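Local coordinates for Lin0012 protein (Listeria innocua, PDB 3K17), which probably acts as a GHMP-family phosphomevalonate kinase, using ATP to phosphorylate phosphomevalonate in the mevalonate route to isoprenoids, at residues M141-L153 with I164-F178. Residues are numbered along the deposited sequence; the frame is centred on the assembly and turned at random.
Sequences MLKKFKLAALSHL and IASCMYGGWIAYTTF
Tyr175 OH lies at the edge of the Phe145 ring, near the ring plane and 3.6 Å from Phe145 CZ, while its hydrogen bond goes to Ser160 O; no hydrogen bond joins the two segments. This is helix-on-helix packing, extended by Tyr175 of strand 172-176 and Phe178 just beyond it, in the N-terminal domain of the GHMP kinase fold. Helix 141-153 runs roughly antiparallel to helix 164-169, their axes 142° apart and 10.0 Å at closest approach. The chain then turns through Gly170 and Gly171 into strand 172-176 of the mixed sheet. Two side chains of the second helix act as knobs in holes. Ile164 sits among Phe145, Ala148, Ala149 and His152: its CG2 branch meets Phe145 CD1 at 3.6 Å and also touches Ala148 CB, while its CD1 reaches His152 CB at 3.7 Å. His152 is also held from beyond the pair, by a hydrogen bond between NE2 and Ser120 OG and a stack on Phe77. Met168, a selenomethionine like Met141, sits among Met141, Lys144, Phe145 and Ala148; it bends at chi2 and chi3, which folds its CE against the backbone of the first helix, 3.4 Å from Lys144 O. Lys144 itself sends NZ to Asn129 on helix 119-135. With CG anti to the backbone N (chi1 164°), the Phe145 ring reaches into the angle between helix and strand, its edge facing Ala165 N, with Ala149 CB of its own helix over one face, offset toward the rim. Phe178, just past the strand, meets Leu153 at the far end, CZ to CD2 3.8 Å. At the more exposed end, Met141 and Tyr169 form a Met-aromatic contact: SE stands 3.7 Å from the centroid of the Tyr169 ring, only 4° off the ring normal.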
loop_
_atom_site.group_PDB
_atom_site.type_symbol
_atom_site.label_atom_id
_atom_site.label_comp_id
_atom_site.label_asym_id
_atom_site.label_seq_id
_atom_site.Cartn_x
_atom_site.Cartn_y
_atom_site.Cartn_z
HETATM N N MSE A 141 3.354 35.126 28.162
HETATM C CA MSE A 141 2.169 34.830 27.369
HETATM C C MSE A 141 2.498 34.846 25.881
HETATM O O MSE A 141 1.913 34.093 25.099
HETATM C CB MSE A 141 1.054 35.837 27.639
HETATM C CG MSE A 141 -0.242 35.471 26.925
HETATM SE SE MSE A 141 -1.718 36.579 27.438
HETATM C CE MSE A 141 -1.721 36.171 29.336
ATOM N N LEU A 142 3.436 35.705 25.489
ATOM C CA LEU A 142 3.813 35.797 24.084
ATOM C C LEU A 142 4.516 34.526 23.613
ATOM O O LEU A 142 4.337 34.100 22.474
ATOM C CB LEU A 142 4.715 37.007 23.846
ATOM C CG LEU A 142 5.310 37.121 22.443
ATOM C CD1 LEU A 142 4.191 37.137 21.400
ATOM C CD2 LEU A 142 6.158 38.393 22.352
ATOM N N LYS A 143 5.326 33.927 24.477
ATOM C CA LYS A 143 6.008 32.698 24.101
ATOM C C LYS A 143 4.961 31.581 23.976
ATOM O O LYS A 143 5.055 30.735 23.090
ATOM C CB LYS A 143 7.078 32.323 25.133
ATOM C CG LYS A 143 8.288 33.257 25.145
ATOM C CD LYS A 143 9.353 32.779 26.138
ATOM C CE LYS A 143 10.508 33.776 26.285
ATOM N NZ LYS A 143 11.363 33.875 25.068
ATOM N N LYS A 144 3.963 31.588 24.854
ATOM C CA LYS A 144 2.908 30.579 24.790
ATOM C C LYS A 144 2.119 30.753 23.491
ATOM O O LYS A 144 1.720 29.775 22.860
ATOM C CB LYS A 144 1.990 30.686 26.012
ATOM C CG LYS A 144 2.723 30.385 27.317
ATOM C CD LYS A 144 1.793 30.152 28.497
ATOM C CE LYS A 144 1.098 31.431 28.939
ATOM N NZ LYS A 144 0.223 31.180 30.115
ATOM N N PHE A 145 1.909 31.997 23.073
ATOM C CA PHE A 145 1.193 32.223 21.830
ATOM C C PHE A 145 1.981 31.589 20.689
ATOM O O PHE A 145 1.405 30.957 19.809
ATOM C CB PHE A 145 1.034 33.714 21.528
ATOM C CG PHE A 145 0.663 33.988 20.104
ATOM C CD1 PHE A 145 -0.645 33.795 19.659
ATOM C CD2 PHE A 145 1.637 34.371 19.183
ATOM C CE1 PHE A 145 -0.974 33.978 18.319
ATOM C CE2 PHE A 145 1.311 34.555 17.837
ATOM C CZ PHE A 145 -0.000 34.356 17.408
ATOM N N LYS A 146 3.298 31.780 20.704
ATOM C CA LYS A 146 4.164 31.236 19.664
ATOM C C LYS A 146 4.095 29.706 19.600
ATOM O O LYS A 146 4.070 29.132 18.521
ATOM C CB LYS A 146 5.618 31.673 19.892
ATOM C CG LYS A 146 5.886 33.162 19.690
ATOM C CD LYS A 146 7.360 33.455 19.925
ATOM C CE LYS A 146 7.688 34.934 19.783
ATOM N NZ LYS A 146 9.140 35.181 20.041
ATOM N N LEU A 147 4.097 29.051 20.753
ATOM C CA LEU A 147 4.003 27.594 20.776
ATOM C C LEU A 147 2.654 27.186 20.175
ATOM O O LEU A 147 2.590 26.338 19.292
ATOM C CB LEU A 147 4.107 27.074 22.212
ATOM C CG LEU A 147 5.462 27.215 22.914
ATOM C CD1 LEU A 147 5.310 26.868 24.389
ATOM C CD2 LEU A 147 6.496 26.307 22.245
ATOM N N ALA A 148 1.584 27.818 20.651
ATOM C CA ALA A 148 0.237 27.525 20.182
ATOM C C ALA A 148 0.055 27.831 18.697
ATOM O O ALA A 148 -0.625 27.084 17.976
ATOM C CB ALA A 148 -0.782 28.308 21.012
ATOM N N ALA A 149 0.658 28.925 18.240
ATOM C CA ALA A 149 0.560 29.328 16.841
ATOM C C ALA A 149 1.299 28.366 15.903
ATOM O O ALA A 149 0.778 28.002 14.844
ATOM C CB ALA A 149 1.099 30.747 16.662
ATOM N N LEU A 150 2.515 27.975 16.279
ATOM C CA LEU A 150 3.287 27.038 15.463
ATOM C C LEU A 150 2.525 25.720 15.382
ATOM O O LEU A 150 2.401 25.131 14.316
ATOM C CB LEU A 150 4.661 26.769 16.080
ATOM C CG LEU A 150 5.725 27.866 15.984
ATOM C CD1 LEU A 150 7.005 27.419 16.680
ATOM C CD2 LEU A 150 6.002 28.167 14.518
ATOM N N SER A 151 2.027 25.263 16.525
ATOM C CA SER A 151 1.279 24.011 16.592
ATOM C C SER A 151 0.082 24.038 15.650
ATOM O O SER A 151 -0.067 23.176 14.783
ATOM C CB SER A 151 0.785 23.764 18.024
ATOM O OG SER A 151 0.029 22.560 18.117
ATOM N N HIS A 152 -0.762 25.047 15.822
ATOM C CA HIS A 152 -1.973 25.176 15.036
ATOM C C HIS A 152 -1.761 25.394 13.540
ATOM O O HIS A 152 -2.504 24.846 12.728
ATOM C CB HIS A 152 -2.843 26.298 15.614
ATOM C CG HIS A 152 -4.260 26.277 15.127
ATOM N ND1 HIS A 152 -4.641 26.803 13.910
ATOM C CD2 HIS A 152 -5.386 25.775 15.689
ATOM C CE1 HIS A 152 -5.942 26.629 13.744
ATOM N NE2 HIS A 152 -6.417 26.006 14.809
ATOM N N LEU A 153 -0.751 26.168 13.163
ATOM C CA LEU A 153 -0.540 26.422 11.744
ATOM C C LEU A 153 -0.066 25.189 10.969
ATOM O O LEU A 153 -0.507 24.969 9.848
ATOM C CB LEU A 153 0.411 27.610 11.543
ATOM C CG LEU A 153 1.930 27.502 11.595
ATOM C CD1 LEU A 153 2.446 26.859 10.311
ATOM C CD2 LEU A 153 2.518 28.914 11.743
ATOM N N ILE A 164 -5.967 31.851 17.572
ATOM C CA ILE A 164 -5.089 31.420 18.649
ATOM C C ILE A 164 -4.850 32.614 19.595
ATOM O O ILE A 164 -4.898 32.473 20.817
ATOM C CB ILE A 164 -3.719 30.943 18.086
ATOM C CG1 ILE A 164 -3.879 29.590 17.376
ATOM C CG2 ILE A 164 -2.696 30.848 19.193
ATOM C CD1 ILE A 164 -4.303 28.452 18.281
ATOM N N ALA A 165 -4.603 33.789 19.018
ATOM C CA ALA A 165 -4.331 34.993 19.810
ATOM C C ALA A 165 -5.496 35.362 20.722
ATOM O O ALA A 165 -5.314 35.625 21.915
ATOM C CB ALA A 165 -4.007 36.167 18.882
ATOM N N SER A 166 -6.694 35.375 20.146
ATOM C CA SER A 166 -7.890 35.727 20.886
ATOM C C SER A 166 -8.162 34.765 22.034
ATOM O O SER A 166 -8.494 35.199 23.135
ATOM C CB SER A 166 -9.089 35.782 19.935
ATOM O OG SER A 166 -10.279 36.067 20.644
ATOM N N CYS A 167 -8.028 33.459 21.784
ATOM C CA CYS A 167 -8.262 32.461 22.832
ATOM C C CYS A 167 -7.226 32.580 23.956
ATOM O O CYS A 167 -7.547 32.421 25.134
ATOM C CB CYS A 167 -8.215 31.049 22.236
ATOM S SG CYS A 167 -9.558 30.737 21.056
HETATM N N MSE A 168 -5.989 32.870 23.579
HETATM C CA MSE A 168 -4.893 33.009 24.539
HETATM C C MSE A 168 -4.988 34.282 25.398
HETATM O O MSE A 168 -4.840 34.226 26.619
HETATM C CB MSE A 168 -3.563 33.001 23.779
HETATM C CG MSE A 168 -2.319 33.230 24.622
HETATM SE SE MSE A 168 -1.940 31.739 25.781
HETATM C CE MSE A 168 -1.184 30.535 24.441
ATOM N N TYR A 169 -5.251 35.412 24.750
ATOM C CA TYR A 169 -5.314 36.714 25.423
ATOM C C TYR A 169 -6.642 37.098 26.063
ATOM O O TYR A 169 -6.665 37.876 27.016
ATOM C CB TYR A 169 -4.897 37.826 24.448
ATOM C CG TYR A 169 -3.412 37.877 24.188
ATOM C CD1 TYR A 169 -2.749 36.800 23.604
ATOM C CD2 TYR A 169 -2.656 38.982 24.581
ATOM C CE1 TYR A 169 -1.369 36.815 23.424
ATOM C CE2 TYR A 169 -1.278 39.010 24.405
ATOM C CZ TYR A 169 -0.640 37.927 23.832
ATOM O OH TYR A 169 0.728 37.939 23.686
ATOM N N GLY A 170 -7.746 36.556 25.554
ATOM C CA GLY A 170 -9.043 36.915 26.104
ATOM C C GLY A 170 -9.389 38.350 25.720
ATOM O O GLY A 170 -8.671 38.986 24.946
ATOM N N GLY A 171 -10.496 38.855 26.251
ATOM C CA GLY A 171 -10.917 40.213 25.949
ATOM C C GLY A 171 -11.024 40.536 24.472
ATOM O O GLY A 171 -11.302 39.662 23.645
ATOM N N TRP A 172 -10.808 41.811 24.149
ATOM C CA TRP A 172 -10.860 42.306 22.784
ATOM C C TRP A 172 -9.443 42.627 22.329
ATOM O O TRP A 172 -8.674 43.237 23.080
ATOM C CB TRP A 172 -11.705 43.587 22.708
ATOM C CG TRP A 172 -13.174 43.392 22.972
ATOM C CD1 TRP A 172 -13.762 43.073 24.164
ATOM C CD2 TRP A 172 -14.230 43.447 22.006
ATOM N NE1 TRP A 172 -15.117 42.919 23.997
ATOM C CE2 TRP A 172 -15.431 43.142 22.681
ATOM C CE3 TRP A 172 -14.275 43.720 20.630
ATOM C CZ2 TRP A 172 -16.668 43.098 22.028
ATOM C CZ3 TRP A 172 -15.508 43.677 19.978
ATOM C CH2 TRP A 172 -16.687 43.367 20.681
ATOM N N ILE A 173 -9.098 42.237 21.105
ATOM C CA ILE A 173 -7.758 42.509 20.597
ATOM C C ILE A 173 -7.696 42.912 19.132
ATOM O O ILE A 173 -8.598 42.628 18.335
ATOM C CB ILE A 173 -6.819 41.280 20.726
ATOM C CG1 ILE A 173 -7.362 40.125 19.876
ATOM C CG2 ILE A 173 -6.683 40.863 22.183
ATOM C CD1 ILE A 173 -6.375 38.973 19.664
ATOM N N ALA A 174 -6.597 43.579 18.798
ATOM C CA ALA A 174 -6.294 43.960 17.439
ATOM C C ALA A 174 -5.132 43.003 17.181
ATOM O O ALA A 174 -4.086 43.094 17.831
ATOM C CB ALA A 174 -5.826 45.398 17.369
ATOM N N TYR A 175 -5.325 42.064 16.262
ATOM C CA TYR A 175 -4.284 41.088 15.954
ATOM C C TYR A 175 -3.628 41.362 14.611
ATOM O O TYR A 175 -4.312 41.486 13.593
ATOM C CB TYR A 175 -4.879 39.677 15.924
ATOM C CG TYR A 175 -3.886 38.627 15.483
ATOM C CD1 TYR A 175 -2.867 38.210 16.332
ATOM C CD2 TYR A 175 -3.941 38.077 14.198
ATOM C CE1 TYR A 175 -1.920 37.270 15.920
ATOM C CE2 TYR A 175 -2.995 37.136 13.777
ATOM C CZ TYR A 175 -1.988 36.737 14.644
ATOM O OH TYR A 175 -1.052 35.809 14.241
ATOM N N THR A 176 -2.304 41.453 14.605
ATOM C CA THR A 176 -1.574 41.684 13.369
ATOM C C THR A 176 -0.709 40.467 13.068
ATOM O O THR A 176 0.262 40.175 13.771
ATOM C CB THR A 176 -0.695 42.942 13.458
ATOM O OG1 THR A 176 -1.526 44.072 13.739
ATOM C CG2 THR A 176 0.043 43.167 12.143
ATOM N N THR A 177 -1.078 39.776 12.000
ATOM C CA THR A 177 -0.423 38.552 11.565
ATOM C C THR A 177 1.084 38.638 11.377
ATOM O O THR A 177 1.591 39.547 10.723
ATOM C CB THR A 177 -1.059 38.054 10.252
ATOM O OG1 THR A 177 -2.488 38.081 10.383
ATOM C CG2 THR A 177 -0.598 36.629 9.936
ATOM N N PHE A 178 1.791 37.667 11.950
ATOM C CA PHE A 178 3.240 37.595 11.846
ATOM C C PHE A 178 3.622 37.255 10.411
ATOM O O PHE A 178 2.763 36.906 9.599
ATOM C CB PHE A 178 3.773 36.526 12.805
ATOM C CG PHE A 178 3.167 35.158 12.589
ATOM C CD1 PHE A 178 3.610 34.336 11.558
ATOM C CD2 PHE A 178 2.154 34.696 13.422
ATOM C CE1 PHE A 178 3.052 33.062 11.361
ATOM C CE2 PHE A 178 1.587 33.427 13.233
ATOM C CZ PHE A 178 2.037 32.613 12.203
#